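Local structure of zona pellucida sperm-binding protein 1 (Gallus gallus, 6GF6) at residues 27-32 and 87-92; 18-23 and 62-67; 78-83 and 103-108. The protein cross-links filaments of the egg coat, probably through homodimers of its ZP-N1 domain, the part of the protein present in this chain. The protein carries 2 engineered substitutions. All coordinates share one frame; numbering follows the deposited sequence.

Interaction 1. Residues 27-32 and 87-92; sequences RGRTVH and LEEMLL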
loop_
_atom_site.group_PDB
_atom_site.type_symbol
_atom_site.label_atom_id
_atom_site.label_comp_id
_atom_site.label_asym_id
_atom_site.label_seq_id
_atom_site.Cartn_x
_atom_site.Cartn_y
_atom_site.Cartn_z
ATOM N N ARG B 27 -23.528 10.663 0.485
ATOM C CA ARG B 27 -23.536 11.525 1.663
ATOM C C ARG B 27 -23.715 10.749 2.960
ATOM O O ARG B 27 -24.717 10.054 3.154
ATOM C CB ARG B 27 -24.639 12.582 1.552
ATOM C CG ARG B 27 -24.543 13.506 0.346
ATOM C CD ARG B 27 -25.817 14.329 0.199
ATOM N NE ARG B 27 -27.019 13.519 0.030
ATOM C CZ ARG B 27 -28.239 14.021 -0.141
ATOM N NH1 ARG B 27 -28.422 15.335 -0.168
ATOM N NH2 ARG B 27 -29.279 13.213 -0.282
ATOM N N GLY B 28 -22.726 10.876 3.844
ATOM C CA GLY B 28 -22.752 10.328 5.184
ATOM C C GLY B 28 -22.598 8.829 5.304
ATOM O O GLY B 28 -22.405 8.338 6.423
ATOM N N ARG B 29 -22.684 8.077 4.216
ATOM C CA ARG B 29 -22.466 6.641 4.292
ATOM C C ARG B 29 -20.975 6.320 4.210
ATOM O O ARG B 29 -20.151 7.155 3.831
ATOM C CB ARG B 29 -23.236 5.915 3.195
ATOM C CG ARG B 29 -24.723 6.174 3.258
ATOM C CD ARG B 29 -25.489 5.328 2.266
ATOM N NE ARG B 29 -26.925 5.406 2.504
ATOM C CZ ARG B 29 -27.827 4.642 1.900
ATOM N NH1 ARG B 29 -27.446 3.728 1.020
ATOM N NH2 ARG B 29 -29.114 4.787 2.183
ATOM N N THR B 30 -20.632 5.099 4.606
ATOM C CA THR B 30 -19.286 4.583 4.423
ATOM C C THR B 30 -19.389 3.158 3.899
ATOM O O THR B 30 -20.482 2.615 3.715
ATOM C CB THR B 30 -18.461 4.655 5.711
ATOM O OG1 THR B 30 -17.100 4.312 5.412
ATOM C CG2 THR B 30 -19.003 3.710 6.766
ATOM N N VAL B 31 -18.234 2.552 3.647
ATOM C CA VAL B 31 -18.150 1.198 3.118
ATOM C C VAL B 31 -17.150 0.441 3.977
ATOM O O VAL B 31 -16.093 0.977 4.324
ATOM C CB VAL B 31 -17.732 1.181 1.632
ATOM C CG1 VAL B 31 -17.574 -0.241 1.113
ATOM C CG2 VAL B 31 -18.745 1.927 0.788
ATOM N N HIS B 32 -17.521 -0.763 4.392
ATOM C CA HIS B 32 -16.611 -1.673 5.064
ATOM C C HIS B 32 -16.288 -2.830 4.131
ATOM O O HIS B 32 -17.178 -3.363 3.456
ATOM C CB HIS B 32 -17.215 -2.186 6.373
ATOM C CG HIS B 32 -17.218 -1.165 7.466
ATOM N ND1 HIS B 32 -17.646 -1.443 8.745
ATOM C CD2 HIS B 32 -16.832 0.132 7.472
ATOM C CE1 HIS B 32 -17.528 -0.358 9.490
ATOM N NE2 HIS B 32 -17.037 0.611 8.740
ATOM N N LEU B 87 -18.491 -5.809 0.131
ATOM C CA LEU B 87 -18.636 -4.401 0.477
ATOM C C LEU B 87 -19.915 -4.236 1.272
ATOM O O LEU B 87 -20.991 -4.628 0.805
ATOM C CB LEU B 87 -18.681 -3.514 -0.764
ATOM C CG LEU B 87 -17.447 -3.500 -1.654
ATOM C CD1 LEU B 87 -17.461 -4.706 -2.550
ATOM C CD2 LEU B 87 -17.417 -2.226 -2.479
ATOM N N GLU B 88 -19.801 -3.667 2.462
ATOM C CA GLU B 88 -20.952 -3.397 3.310
ATOM C C GLU B 88 -21.143 -1.891 3.354
ATOM O O GLU B 88 -20.358 -1.177 3.987
ATOM C CB GLU B 88 -20.759 -3.975 4.706
ATOM C CG GLU B 88 -20.777 -5.487 4.729
ATOM C CD GLU B 88 -20.875 -6.052 6.126
ATOM O OE1 GLU B 88 -20.485 -5.357 7.091
ATOM O OE2 GLU B 88 -21.337 -7.204 6.251
ATOM N N GLU B 89 -22.159 -1.407 2.654
ATOM C CA GLU B 89 -22.507 0.002 2.733
ATOM C C GLU B 89 -23.192 0.264 4.062
ATOM O O GLU B 89 -24.138 -0.437 4.429
ATOM C CB GLU B 89 -23.413 0.397 1.568
ATOM C CG GLU B 89 -23.694 1.890 1.495
ATOM C CD GLU B 89 -24.569 2.272 0.316
ATOM O OE1 GLU B 89 -24.742 3.485 0.078
ATOM O OE2 GLU B 89 -25.096 1.366 -0.363
ATOM N N MET B 90 -22.697 1.246 4.805
ATOM C CA MET B 90 -23.149 1.438 6.172
ATOM C C MET B 90 -23.554 2.881 6.417
ATOM O O MET B 90 -22.897 3.818 5.953
ATOM C CB MET B 90 -22.076 1.010 7.170
ATOM C CG MET B 90 -21.919 -0.499 7.231
ATOM S SD MET B 90 -20.697 -1.028 8.420
ATOM C CE MET B 90 -21.343 -0.332 9.940
ATOM N N LEU B 91 -24.648 3.031 7.157
ATOM C CA LEU B 91 -25.142 4.301 7.656
ATOM C C LEU B 91 -24.354 4.740 8.884
ATOM O O LEU B 91 -23.701 3.935 9.554
ATOM C CB LEU B 91 -26.620 4.175 8.017
ATOM C CG LEU B 91 -27.511 3.570 6.928
ATOM C CD1 LEU B 91 -28.955 3.513 7.399
ATOM C CD2 LEU B 91 -27.400 4.348 5.616
ATOM N N LEU B 92 -24.431 6.040 9.187
ATOM C CA LEU B 92 -23.723 6.557 10.354
ATOM C C LEU B 92 -24.214 5.933 11.649
ATOM O O LEU B 92 -23.511 6.004 12.661
ATOM C CB LEU B 92 -23.874 8.076 10.448
ATOM C CG LEU B 92 -23.351 8.915 9.284
ATOM C CD1 LEU B 92 -23.684 10.378 9.507
ATOM C CD2 LEU B 92 -21.843 8.730 9.131
#
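Arg-29 reaches Glu-89 because both chains run out nearly straight: the arginine places CG anti to its carbonyl carbon (chi1 -58°) and stays extended to NE, while Glu-89 sets CG trans to the backbone N (chi1 -174°). The salt bridge between Arg-29 NH1 and Glu-89 OE1, 2.9 Å long, is almost linear. OE1 lies at the edge of the guanidinium, in its plane, yet is met from above the carboxylate plane, the two planes standing 68° apart; the bond is thus single and one-sided, not paired and coplanar. Beside the arginine, Leu-91 brings CD2 to 3.3 Å from Arg-29 NE. With an alanine here, Glu-89 OE1 would probably be left without its charged mate and Leu-91 would lose the arm lying along it.

On the face carrying Thr-30, His-32, Glu-88 and Met-90, the methionine, its CG anti to the carbonyl carbon and SD carried straight on, sets SD over one face of the His-32 imidazole, 3.5 Å from its centroid and displaced toward ND1, a Met-aromatic contact. Glu-88 forms a salt bridge with Arg-42. Four backbone bonds join Thr-30 with Met-90 and His-32 with Glu-88. On the Val-31 and Glu-89 face, Val-31 CG1 packs 3.9 Å from Leu-87 CB. This is an antiparallel strand pair of an Ig-like sandwich, whose His-32 and Glu-88 bind zinc in a structure of this protein, though none is bound here.

Interaction 2. Residues 18-23 and 62-67; sequences GMQLLA and GLIFSA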
loop_
_atom_site.group_PDB
_atom_site.type_symbol
_atom_site.label_atom_id
_atom_site.label_comp_id
_atom_site.label_asym_id
_atom_site.label_seq_id
_atom_site.Cartn_x
_atom_site.Cartn_y
_atom_site.Cartn_z
ATOM N N GLY B 18 -0.647 -6.044 -8.411
ATOM C CA GLY B 18 -1.796 -6.225 -7.559
ATOM C C GLY B 18 -3.026 -5.629 -8.198
ATOM O O GLY B 18 -3.044 -5.326 -9.392
ATOM N N MET B 19 -4.063 -5.458 -7.382
ATOM C CA MET B 19 -5.331 -4.909 -7.838
ATOM C C MET B 19 -5.889 -3.986 -6.765
ATOM O O MET B 19 -5.500 -4.051 -5.597
ATOM C CB MET B 19 -6.336 -6.021 -8.165
ATOM C CG MET B 19 -6.320 -7.166 -7.166
ATOM S SD MET B 19 -7.376 -8.546 -7.642
ATOM C CE MET B 19 -6.532 -9.900 -6.833
ATOM N N GLN B 20 -6.811 -3.118 -7.178
ATOM C CA GLN B 20 -7.448 -2.181 -6.265
ATOM C C GLN B 20 -8.933 -2.085 -6.578
ATOM O O GLN B 20 -9.333 -2.116 -7.743
ATOM C CB GLN B 20 -6.805 -0.789 -6.334
ATOM C CG GLN B 20 -6.940 -0.099 -7.679
ATOM C CD GLN B 20 -6.559 1.366 -7.622
ATOM O OE1 GLN B 20 -6.057 1.850 -6.606
ATOM N NE2 GLN B 20 -6.799 2.083 -8.712
ATOM N N LEU B 21 -9.741 -1.972 -5.525
ATOM C CA LEU B 21 -11.189 -1.830 -5.610
ATOM C C LEU B 21 -11.580 -0.462 -5.067
ATOM O O LEU B 21 -11.256 -0.133 -3.922
ATOM C CB LEU B 21 -11.874 -2.953 -4.828
ATOM C CG LEU B 21 -13.393 -2.980 -4.709
ATOM C CD1 LEU B 21 -14.055 -2.973 -6.056
ATOM C CD2 LEU B 21 -13.792 -4.222 -3.952
ATOM N N LEU B 22 -12.261 0.338 -5.887
ATOM C CA LEU B 22 -12.641 1.696 -5.515
ATOM C C LEU B 22 -14.155 1.787 -5.368
ATOM O O LEU B 22 -14.897 1.335 -6.245
ATOM C CB LEU B 22 -12.140 2.707 -6.543
ATOM C CG LEU B 22 -10.625 2.717 -6.761
ATOM C CD1 LEU B 22 -10.209 1.675 -7.791
ATOM C CD2 LEU B 22 -10.168 4.100 -7.183
ATOM N N ALA B 23 -14.604 2.357 -4.251
ATOM C CA ALA B 23 -16.021 2.505 -3.945
ATOM C C ALA B 23 -16.313 3.951 -3.579
ATOM O O ALA B 23 -15.495 4.615 -2.935
ATOM C CB ALA B 23 -16.444 1.583 -2.789
ATOM N N GLY B 62 -13.329 8.894 -1.720
ATOM C CA GLY B 62 -13.565 7.512 -2.087
ATOM C C GLY B 62 -12.687 6.561 -1.293
ATOM O O GLY B 62 -11.609 6.915 -0.818
ATOM N N LEU B 63 -13.166 5.330 -1.146
ATOM C CA LEU B 63 -12.470 4.305 -0.379
ATOM C C LEU B 63 -11.797 3.311 -1.315
ATOM O O LEU B 63 -12.353 2.938 -2.352
ATOM C CB LEU B 63 -13.436 3.592 0.565
ATOM C CG LEU B 63 -14.162 4.560 1.513
ATOM C CD1 LEU B 63 -15.275 3.878 2.287
ATOM C CD2 LEU B 63 -13.178 5.207 2.471
ATOM N N ILE B 64 -10.573 2.926 -0.961
ATOM C CA ILE B 64 -9.698 2.145 -1.826
ATOM C C ILE B 64 -9.280 0.897 -1.065
ATOM O O ILE B 64 -8.689 0.995 0.016
ATOM C CB ILE B 64 -8.466 2.955 -2.256
ATOM C CG1 ILE B 64 -8.890 4.259 -2.947
ATOM C CG2 ILE B 64 -7.589 2.129 -3.180
ATOM C CD1 ILE B 64 -7.753 5.250 -3.144
ATOM N N PHE B 65 -9.546 -0.269 -1.645
ATOM C CA PHE B 65 -9.032 -1.539 -1.152
ATOM C C PHE B 65 -7.945 -2.007 -2.113
ATOM O O PHE B 65 -8.200 -2.139 -3.315
ATOM C CB PHE B 65 -10.131 -2.593 -1.064
ATOM C CG PHE B 65 -9.612 -3.972 -0.761
ATOM C CD1 PHE B 65 -8.996 -4.243 0.453
ATOM C CD2 PHE B 65 -9.663 -4.974 -1.718
ATOM C CE1 PHE B 65 -8.509 -5.509 0.731
ATOM C CE2 PHE B 65 -9.166 -6.242 -1.449
ATOM C CZ PHE B 65 -8.582 -6.506 -0.229
ATOM N N SER B 66 -6.733 -2.203 -1.594
ATOM C CA SER B 66 -5.574 -2.636 -2.371
ATOM C C SER B 66 -5.169 -4.052 -1.974
ATOM O O SER B 66 -5.174 -4.389 -0.784
ATOM C CB SER B 66 -4.395 -1.689 -2.147
ATOM O OG SER B 66 -4.768 -0.346 -2.416
ATOM N N ALA B 67 -4.837 -4.885 -2.968
ATOM C CA ALA B 67 -4.449 -6.272 -2.725
ATOM C C ALA B 67 -3.332 -6.701 -3.671
ATOM O O ALA B 67 -3.485 -6.607 -4.892
ATOM C CB ALA B 67 -5.654 -7.200 -2.889
HETATM O O HOH W 1 -4.343 1.346 -4.461
#
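Leu-21 and Phe-65 form the closely packed heart of the contact, their CB atoms 4.2 Å apart and the leucine's CB standing at the edge of the phenyl ring. With CG trans to its backbone N (chi1 171°), Phe-65 sends its ring toward the opposing sheet, onto Phe-33, Leu-83 and Val-85. Along the same buried face Met-19 brings CG to 4.3 Å from Ala-67 CB. The backbones are bound just as firmly: six hydrogen bonds link three residue pairs, from Leu-21 N to Phe-65 O at 2.7 Å up to 3.0 Å between Ala-23 N and Leu-63 O. Gly-18 fits where a side chain would run into the carbonyl of Ala-67.

The two strands are the central members of a four-stranded antiparallel sheet, one layer of the Ig-like sandwich, with strands 9-14 and 53-57 at its margins.

On the other face, that of Gln-20, Leu-22, Ile-64 and Ser-66, the leucine and isoleucine are partly exposed and a water sits between the two polar residues. It donates to Gln-20 OE1 at 2.8 Å and accepts from Ser-66 OG at 2.7 Å, bridging side chains that do not bond directly. Extended beyond CG, Gln-20 lies alongside Ile-64, OE1 being 3.8 Å from Ile-64 CG2, while NE2 is held by Asp-13. The second subunit covers this face, its Phe-39, Thr-41 and Phe-43 packing on Gln-20, Ile-64 and Ser-66, respectively.

Interaction 3. Residues 78-83 and 103-108; sequences DGRYVL and QMTCPR. Engineered in segment 103-108: Gln-103 (natural residue Asn).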
loop_
_atom_site.group_PDB
_atom_site.type_symbol
_atom_site.label_atom_id
_atom_site.label_comp_id
_atom_site.label_asym_id
_atom_site.label_seq_id
_atom_site.Cartn_x
_atom_site.Cartn_y
_atom_site.Cartn_z
ATOM N N ASP B 78 -8.512 -20.763 -13.629
ATOM C CA ASP B 78 -8.495 -20.569 -15.077
ATOM C C ASP B 78 -7.339 -19.661 -15.488
ATOM O O ASP B 78 -7.492 -18.771 -16.325
ATOM C CB ASP B 78 -9.828 -20.003 -15.571
ATOM C CG ASP B 78 -10.980 -20.962 -15.360
ATOM O OD1 ASP B 78 -10.719 -22.153 -15.086
ATOM O OD2 ASP B 78 -12.147 -20.529 -15.476
ATOM N N GLY B 79 -6.176 -19.877 -14.882
ATOM C CA GLY B 79 -5.014 -19.064 -15.207
ATOM C C GLY B 79 -5.196 -17.594 -14.902
ATOM O O GLY B 79 -4.712 -16.741 -15.656
ATOM N N ARG B 80 -5.907 -17.273 -13.823
ATOM C CA ARG B 80 -6.150 -15.889 -13.448
ATOM C C ARG B 80 -6.202 -15.783 -11.929
ATOM O O ARG B 80 -6.547 -16.744 -11.239
ATOM C CB ARG B 80 -7.447 -15.356 -14.074
ATOM C CG ARG B 80 -7.410 -15.285 -15.596
ATOM C CD ARG B 80 -8.670 -14.655 -16.163
ATOM N NE ARG B 80 -9.863 -15.448 -15.877
ATOM C CZ ARG B 80 -11.101 -15.082 -16.198
ATOM N NH1 ARG B 80 -12.128 -15.867 -15.896
ATOM N NH2 ARG B 80 -11.317 -13.928 -16.819
ATOM N N TYR B 81 -5.809 -14.618 -11.415
ATOM C CA TYR B 81 -5.944 -14.326 -9.992
ATOM C C TYR B 81 -7.382 -13.954 -9.677
ATOM O O TYR B 81 -8.002 -13.173 -10.405
ATOM C CB TYR B 81 -5.033 -13.175 -9.575
ATOM C CG TYR B 81 -3.560 -13.420 -9.762
ATOM C CD1 TYR B 81 -2.880 -14.318 -8.956
ATOM C CD2 TYR B 81 -2.841 -12.741 -10.740
ATOM C CE1 TYR B 81 -1.528 -14.538 -9.120
ATOM C CE2 TYR B 81 -1.495 -12.958 -10.907
ATOM C CZ TYR B 81 -0.846 -13.856 -10.094
ATOM O OH TYR B 81 0.496 -14.077 -10.255
ATOM N N VAL B 82 -7.915 -14.515 -8.594
ATOM C CA VAL B 82 -9.289 -14.261 -8.180
ATOM C C VAL B 82 -9.304 -13.926 -6.693
ATOM O O VAL B 82 -8.781 -14.687 -5.870
ATOM C CB VAL B 82 -10.204 -15.461 -8.478
ATOM C CG1 VAL B 82 -11.639 -15.155 -8.055
ATOM C CG2 VAL B 82 -10.143 -15.800 -9.963
ATOM N N LEU B 83 -9.930 -12.803 -6.352
ATOM C CA LEU B 83 -10.114 -12.389 -4.967
ATOM C C LEU B 83 -11.543 -11.909 -4.813
ATOM O O LEU B 83 -11.980 -11.010 -5.541
ATOM C CB LEU B 83 -9.137 -11.279 -4.577
ATOM C CG LEU B 83 -9.226 -10.801 -3.124
ATOM C CD1 LEU B 83 -8.826 -11.899 -2.160
ATOM C CD2 LEU B 83 -8.360 -9.588 -2.910
ATOM N N GLN B 103 -16.131 -10.242 -7.338
ATOM C CA GLN B 103 -15.072 -11.182 -7.672
ATOM C C GLN B 103 -14.095 -10.448 -8.580
ATOM O O GLN B 103 -14.383 -10.226 -9.759
ATOM C CB GLN B 103 -15.642 -12.430 -8.345
ATOM C CG GLN B 103 -14.666 -13.597 -8.406
ATOM C CD GLN B 103 -15.236 -14.819 -9.114
ATOM O OE1 GLN B 103 -15.180 -15.934 -8.592
ATOM N NE2 GLN B 103 -15.775 -14.614 -10.309
ATOM N N MET B 104 -12.947 -10.071 -8.031
ATOM C CA MET B 104 -11.921 -9.393 -8.805
ATOM C C MET B 104 -11.113 -10.446 -9.551
ATOM O O MET B 104 -10.439 -11.280 -8.933
ATOM C CB MET B 104 -11.040 -8.539 -7.895
ATOM C CG MET B 104 -11.810 -7.451 -7.148
ATOM S SD MET B 104 -10.924 -6.741 -5.739
ATOM C CE MET B 104 -9.715 -5.705 -6.540
ATOM N N THR B 105 -11.190 -10.410 -10.877
ATOM C CA THR B 105 -10.528 -11.371 -11.745
ATOM C C THR B 105 -9.494 -10.626 -12.573
ATOM O O THR B 105 -9.827 -9.665 -13.274
ATOM C CB THR B 105 -11.544 -12.083 -12.641
ATOM O OG1 THR B 105 -12.535 -12.717 -11.826
ATOM C CG2 THR B 105 -10.869 -13.132 -13.497
ATOM N N CYS B 106 -8.239 -11.047 -12.466
ATOM C CA CYS B 106 -7.149 -10.356 -13.129
ATOM C C CYS B 106 -6.264 -11.373 -13.834
ATOM O O CYS B 106 -6.124 -12.509 -13.364
ATOM C CB CYS B 106 -6.319 -9.526 -12.138
ATOM S SG CYS B 106 -7.240 -8.117 -11.451
ATOM N N PRO B 107 -5.701 -11.017 -14.984
ATOM C CA PRO B 107 -4.943 -12.001 -15.755
ATOM C C PRO B 107 -3.684 -12.435 -15.027
ATOM O O PRO B 107 -3.082 -11.679 -14.262
ATOM C CB PRO B 107 -4.614 -11.255 -17.052
ATOM C CG PRO B 107 -4.626 -9.824 -16.672
ATOM C CD PRO B 107 -5.671 -9.684 -15.610
ATOM N N ARG B 108 -3.290 -13.674 -15.285
ATOM C CA ARG B 108 -2.076 -14.257 -14.745
ATOM C C ARG B 108 -1.243 -14.822 -15.890
ATOM O O ARG B 108 -1.799 -15.314 -16.874
ATOM C CB ARG B 108 -2.422 -15.367 -13.741
ATOM C CG ARG B 108 -1.252 -16.025 -13.043
ATOM C CD ARG B 108 -1.753 -17.075 -12.062
ATOM N NE ARG B 108 -0.675 -17.665 -11.272
ATOM C CZ ARG B 108 -0.028 -18.784 -11.587
ATOM N NH1 ARG B 108 -0.340 -19.467 -12.686
ATOM N NH2 ARG B 108 0.939 -19.225 -10.797
#
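Tyr-81 and Cys-106 exchange backbone hydrogen bonds, as do Leu-83 and Met-104 two residues along. The shortest, from Met-104 N to Leu-83 O, measures 2.8 Å; that from Tyr-81 N to Cys-106 O, 2.9 Å long, is noticeably bent, with 136° at the hydrogen. Toward Gly-79 and Arg-108 the pairing thins: Arg-108 N reaches Gly-79 O only through a weak bond of 3.4 Å.

Outside this backbone framework the side chains take over. Arg-108, extended from CG to NE, runs across one face of the Tyr-81 ring, crossing the tyrosine side chain at about a right angle. Its CG sits 4.0 Å from the ring centroid in a CH-pi contact, while the guanidinium, turned 79° from the ring, meets CE1 with its edge; the aliphatic arm thus covers the ring, not a flat-lying charge. Tyr-81 also stacks with Tyr-69.

On the opposite side of the sheet Thr-105 rests CG2 over the centre of the Arg-80 guanidinium, 3.3 Å from CZ. A kink at chi3 (-64°) turns the arginine across the methyl in this way. Nearby, Val-82 CG1 lies 3.4 Å from CG of Gln-103, an engineered residue replacing the natural asparagine. Leu-83, Met-104 and Cys-106 face inward and pack on Met-19.

The whole is the open end of the beta hairpin formed by strands 80-90 and 96-107, joined to the other sheet of the Ig-like sandwich by the disulfide between Cys-106 and Cys-14.

Read from the N terminus, the chain enters interaction 2 at 18-23 and, before closing it at 62-67, opens interaction 1 at 27-32. Interaction 1 closes only at 87-92, so the two loops cross. Interaction 3 opens at 78-83, after interaction 2 has closed, and ends at 103-108, crossing interaction 1 in turn; interactions 2 and 3 lie in series. Interactions 1 and 3 use the two ends of strand 80-90, their centres about 27 Å apart on opposite sides of the chain's centre. Interaction 2 belongs to the facing sheet and touches both: Leu-63 packs on Thr-30 and Val-31, while Ala-67 meets Leu-83 and the backbone of Gln-20 meets Met-104, drawing the two layers together.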